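PDB 6HWJ: glucosamine kinase from Streptacidiphilus jiangxiensis, which catalyses the ATP- and magnesium-dependent phosphorylation of D-glucosamine to D-glucosamine 6-phosphate, and to a lesser extent also acts on glucose. Local coordinates for residues 40-52 against 56-68. Residues are numbered along the deposited sequence; the frame is centred on the assembly and turned at random.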
loop_
_atom_site.group_PDB
_atom_site.type_symbol
_atom_site.label_atom_id
_atom_site.label_comp_id
_atom_site.label_asym_id
_atom_site.label_seq_id
_atom_site.Cartn_x
_atom_site.Cartn_y
_atom_site.Cartn_z
ATOM N N ASP A 40 26.704 -3.208 10.280
ATOM C CA ASP A 40 27.258 -4.461 10.787
ATOM C C ASP A 40 26.318 -5.021 11.848
ATOM O O ASP A 40 26.032 -4.350 12.848
ATOM C CB ASP A 40 28.648 -4.212 11.350
ATOM C CG ASP A 40 29.393 -5.506 11.683
ATOM O OD1 ASP A 40 28.747 -6.520 12.022
ATOM O OD2 ASP A 40 30.646 -5.488 11.594
ATOM N N LEU A 41 25.817 -6.240 11.625
ATOM C CA LEU A 41 24.900 -6.865 12.567
ATOM C C LEU A 41 25.585 -7.893 13.459
ATOM O O LEU A 41 24.906 -8.537 14.257
ATOM C CB LEU A 41 23.734 -7.530 11.826
ATOM C CG LEU A 41 22.820 -6.604 11.023
ATOM C CD1 LEU A 41 21.855 -7.419 10.168
ATOM C CD2 LEU A 41 22.064 -5.666 11.926
ATOM N N GLY A 42 26.887 -8.072 13.328
ATOM C CA GLY A 42 27.638 -9.009 14.152
ATOM C C GLY A 42 27.676 -10.396 13.570
ATOM O O GLY A 42 26.800 -10.811 12.795
ATOM N N GLU A 43 28.725 -11.134 13.950
ATOM C CA GLU A 43 28.841 -12.570 13.664
ATOM C C GLU A 43 28.781 -12.868 12.165
ATOM O O GLU A 43 28.272 -13.911 11.740
ATOM C CB GLU A 43 27.762 -13.373 14.403
ATOM C CG GLU A 43 27.724 -13.123 15.912
ATOM C CD GLU A 43 26.840 -14.126 16.653
ATOM O OE1 GLU A 43 27.391 -14.955 17.393
ATOM O OE2 GLU A 43 25.614 -14.109 16.477
ATOM N N GLY A 44 29.324 -11.967 11.358
ATOM C CA GLY A 44 29.365 -12.140 9.920
ATOM C C GLY A 44 28.132 -11.700 9.168
ATOM O O GLY A 44 28.034 -11.981 7.963
ATOM N N HIS A 45 27.186 -11.042 9.824
ATOM C CA HIS A 45 25.963 -10.581 9.195
ATOM C C HIS A 45 25.981 -9.073 9.011
ATOM O O HIS A 45 26.557 -8.337 9.821
ATOM C CB HIS A 45 24.721 -10.987 10.040
ATOM C CG HIS A 45 24.538 -12.468 10.135
ATOM N ND1 HIS A 45 23.815 -13.195 9.211
ATOM C CD2 HIS A 45 25.001 -13.363 11.039
ATOM C CE1 HIS A 45 23.838 -14.471 9.546
ATOM N NE2 HIS A 45 24.551 -14.602 10.647
ATOM N N ALA A 46 25.340 -8.609 7.937
ATOM C CA ALA A 46 25.294 -7.179 7.687
ATOM C C ALA A 46 24.170 -6.829 6.721
ATOM O O ALA A 46 23.597 -7.699 6.059
ATOM C CB ALA A 46 26.628 -6.671 7.136
ATOM N N VAL A 47 23.850 -5.537 6.678
ATOM C CA VAL A 47 22.966 -4.968 5.671
ATOM C C VAL A 47 23.790 -3.992 4.854
ATOM O O VAL A 47 24.358 -3.037 5.402
ATOM C CB VAL A 47 21.759 -4.265 6.281
ATOM C CG1 VAL A 47 20.793 -3.832 5.150
ATOM C CG2 VAL A 47 21.021 -5.164 7.281
ATOM N N GLY A 48 23.884 -4.242 3.556
ATOM C CA GLY A 48 24.648 -3.408 2.663
ATOM C C GLY A 48 23.711 -2.608 1.775
ATOM O O GLY A 48 22.643 -3.089 1.398
ATOM N N VAL A 49 24.110 -1.379 1.484
ATOM C CA VAL A 49 23.553 -0.579 0.405
ATOM C C VAL A 49 24.593 -0.596 -0.703
ATOM O O VAL A 49 25.690 -0.047 -0.544
ATOM C CB VAL A 49 23.234 0.847 0.865
ATOM C CG1 VAL A 49 22.771 1.680 -0.314
ATOM C CG2 VAL A 49 22.178 0.818 1.973
ATOM N N VAL A 50 24.278 -1.280 -1.798
ATOM C CA VAL A 50 25.249 -1.611 -2.828
ATOM C C VAL A 50 24.820 -0.948 -4.125
ATOM O O VAL A 50 23.629 -0.897 -4.456
ATOM C CB VAL A 50 25.402 -3.132 -3.004
ATOM C CG1 VAL A 50 26.443 -3.471 -4.049
ATOM C CG2 VAL A 50 25.759 -3.768 -1.656
ATOM N N ARG A 51 25.800 -0.434 -4.846
ATOM C CA ARG A 51 25.594 0.159 -6.165
ATOM C C ARG A 51 26.204 -0.752 -7.217
ATOM O O ARG A 51 27.383 -1.122 -7.121
ATOM C CB ARG A 51 26.215 1.552 -6.205
ATOM C CG ARG A 51 25.781 2.423 -7.343
ATOM C CD ARG A 51 26.493 3.778 -7.272
ATOM N NE ARG A 51 26.194 4.490 -6.027
ATOM C CZ ARG A 51 25.379 5.542 -5.931
ATOM N NH1 ARG A 51 24.768 6.030 -7.006
ATOM N NH2 ARG A 51 25.183 6.114 -4.752
ATOM N N SER A 52 25.401 -1.132 -8.208
ATOM C CA SER A 52 25.957 -1.788 -9.375
ATOM C C SER A 52 26.542 -0.729 -10.334
ATOM O O SER A 52 26.339 0.479 -10.176
ATOM C CB SER A 52 24.889 -2.644 -10.058
ATOM O OG SER A 52 23.629 -2.000 -10.082
ATOM N N ALA A 56 22.523 1.700 -10.349
ATOM C CA ALA A 56 21.387 1.177 -9.605
ATOM C C ALA A 56 21.805 0.818 -8.180
ATOM O O ALA A 56 22.880 0.259 -7.957
ATOM C CB ALA A 56 20.808 -0.048 -10.297
ATOM N N ARG A 57 20.955 1.153 -7.217
ATOM C CA ARG A 57 21.230 0.933 -5.803
ATOM C C ARG A 57 20.351 -0.180 -5.267
ATOM O O ARG A 57 19.205 -0.349 -5.693
ATOM C CB ARG A 57 20.992 2.190 -4.968
ATOM C CG ARG A 57 21.993 3.285 -5.187
ATOM C CD ARG A 57 22.076 4.189 -3.950
ATOM N NE ARG A 57 20.777 4.736 -3.562
ATOM C CZ ARG A 57 20.568 5.458 -2.463
ATOM N NH1 ARG A 57 19.354 5.910 -2.188
ATOM N NH2 ARG A 57 21.570 5.720 -1.638
ATOM N N TRP A 58 20.890 -0.922 -4.294
ATOM C CA TRP A 58 20.254 -2.129 -3.803
ATOM C C TRP A 58 20.435 -2.270 -2.296
ATOM O O TRP A 58 21.501 -1.965 -1.764
ATOM C CB TRP A 58 20.863 -3.387 -4.471
ATOM C CG TRP A 58 20.939 -3.327 -5.967
ATOM C CD1 TRP A 58 21.882 -2.669 -6.724
ATOM C CD2 TRP A 58 20.057 -3.965 -6.888
ATOM N NE1 TRP A 58 21.632 -2.871 -8.057
ATOM C CE2 TRP A 58 20.512 -3.654 -8.185
ATOM C CE3 TRP A 58 18.911 -4.757 -6.742
ATOM C CZ2 TRP A 58 19.859 -4.105 -9.337
ATOM C CZ3 TRP A 58 18.275 -5.217 -7.892
ATOM C CH2 TRP A 58 18.746 -4.888 -9.163
ATOM N N THR A 59 19.406 -2.764 -1.625
ATOM C CA THR A 59 19.527 -3.243 -0.249
ATOM C C THR A 59 19.913 -4.707 -0.319
ATOM O O THR A 59 19.208 -5.498 -0.949
ATOM C CB THR A 59 18.227 -3.095 0.535
ATOM O OG1 THR A 59 17.824 -1.727 0.534
ATOM C CG2 THR A 59 18.393 -3.584 1.991
ATOM N N VAL A 60 21.012 -5.068 0.336
ATOM C CA VAL A 60 21.475 -6.448 0.269
ATOM C C VAL A 60 21.731 -6.975 1.672
ATOM O O VAL A 60 22.643 -6.474 2.348
ATOM C CB VAL A 60 22.749 -6.571 -0.585
ATOM C CG1 VAL A 60 23.053 -8.048 -0.798
ATOM C CG2 VAL A 60 22.584 -5.847 -1.924
ATOM N N PRO A 61 20.973 -7.974 2.146
ATOM C CA PRO A 61 21.379 -8.665 3.368
ATOM C C PRO A 61 22.577 -9.537 3.065
ATOM O O PRO A 61 22.553 -10.339 2.128
ATOM C CB PRO A 61 20.138 -9.493 3.748
ATOM C CG PRO A 61 19.505 -9.806 2.424
ATOM C CD PRO A 61 19.784 -8.598 1.529
ATOM N N LEU A 62 23.636 -9.370 3.847
ATOM C CA LEU A 62 24.909 -9.992 3.551
ATOM C C LEU A 62 25.337 -10.931 4.668
ATOM O O LEU A 62 25.079 -10.693 5.857
ATOM C CB LEU A 62 26.004 -8.935 3.340
ATOM C CG LEU A 62 25.814 -8.061 2.105
ATOM C CD1 LEU A 62 26.637 -6.788 2.277
ATOM C CD2 LEU A 62 26.217 -8.794 0.833
ATOM N N VAL A 63 26.031 -11.984 4.267
ATOM C CA VAL A 63 26.629 -12.925 5.215
ATOM C C VAL A 63 27.998 -13.324 4.691
ATOM O O VAL A 63 28.160 -13.660 3.508
ATOM C CB VAL A 63 25.730 -14.156 5.433
ATOM C CG1 VAL A 63 25.658 -14.985 4.166
ATOM C CG2 VAL A 63 26.243 -14.988 6.612
ATOM N N ARG A 64 28.993 -13.276 5.558
ATOM C CA ARG A 64 30.298 -13.800 5.188
ATOM C C ARG A 64 30.237 -15.323 5.206
ATOM O O ARG A 64 29.722 -15.926 6.143
ATOM C CB ARG A 64 31.370 -13.258 6.125
ATOM C CG ARG A 64 31.677 -11.767 5.878
ATOM C CD ARG A 64 32.683 -11.200 6.872
ATOM N NE ARG A 64 32.899 -9.764 6.705
ATOM C CZ ARG A 64 34.079 -9.201 6.473
ATOM N NH1 ARG A 64 35.184 -9.945 6.371
ATOM N NH2 ARG A 64 34.159 -7.890 6.334
ATOM N N ASP A 65 30.704 -15.950 4.128
ATOM C CA ASP A 65 30.720 -17.401 4.008
ATOM C C ASP A 65 32.098 -17.789 3.522
ATOM O O ASP A 65 32.568 -17.243 2.520
ATOM C CB ASP A 65 29.635 -17.903 3.049
ATOM C CG ASP A 65 29.443 -19.424 3.118
ATOM O OD1 ASP A 65 30.448 -20.159 3.198
ATOM O OD2 ASP A 65 28.282 -19.886 3.076
ATOM N N GLY A 66 32.747 -18.707 4.242
ATOM C CA GLY A 66 34.082 -19.134 3.881
ATOM C C GLY A 66 34.166 -19.800 2.534
ATOM O O GLY A 66 35.259 -19.908 1.968
ATOM N N ALA A 67 33.035 -20.254 1.997
ATOM C CA ALA A 67 33.051 -20.827 0.653
ATOM C C ALA A 67 33.384 -19.759 -0.389
ATOM O O ALA A 67 34.358 -19.894 -1.147
ATOM C CB ALA A 67 31.711 -21.494 0.350
ATOM N N GLY A 68 32.608 -18.683 -0.427
ATOM C CA GLY A 68 32.780 -17.684 -1.471
ATOM C C GLY A 68 33.236 -16.310 -1.016
ATOM O O GLY A 68 33.424 -15.411 -1.840
#
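Ser52 OG is gripped at the closing end of a beta hairpin: Trp58 NE1 donates to it at 3.0 Å, nearly in the plane of the indole, and Asp54 OD1 of the intervening loop is its second partner. Chi1 of 40° sets OG between the backbone N and the carbonyl carbon of Ser52, turned to meet the edge of the indole, where Val50 O also lies close to CD1. From here strands 45-51 and 57-65 run antiparallel, neighbours in an antiparallel sheet in the N-terminal part of the chain, with strand 34-42 on the far side of 45-51. Ala46 with Leu62, Gly48 with Val60 and Val50 with Trp58 form the hydrogen-bonded pairs; the bond from Trp58 N to Val50 O is short, 2.7 Å, but bent to 132° at the hydrogen.

Val50, Val60 and Leu62 share a face with Ala46 and Trp58. Val50 CG2 meets Val60 CG2 at 3.8 Å, while Leu62 CD1 lies against the bare CA of Gly48 at 3.9 Å. Helix 5-11 packs on this side through Trp5 and Val9. The other face carries Val47 CG1 against Thr59 CG2, then two arginines: Arg57 CD sits over one face of the Arg51 guanidinium, 3.7 Å from Arg51 NH2. The two guanidinium planes are 41° apart, though the Arg51 side chain is poorly ordered and its exact placing less certain; each charge has an acid elsewhere, Asp36 for Arg51 and Glu174 for Arg57.

At the opposite end Gly44 O takes the amide of Arg64. Beside it Val63 CG2, anti to its own backbone N, reaches the His45 ring off-centre, 3.8 Å from CE1.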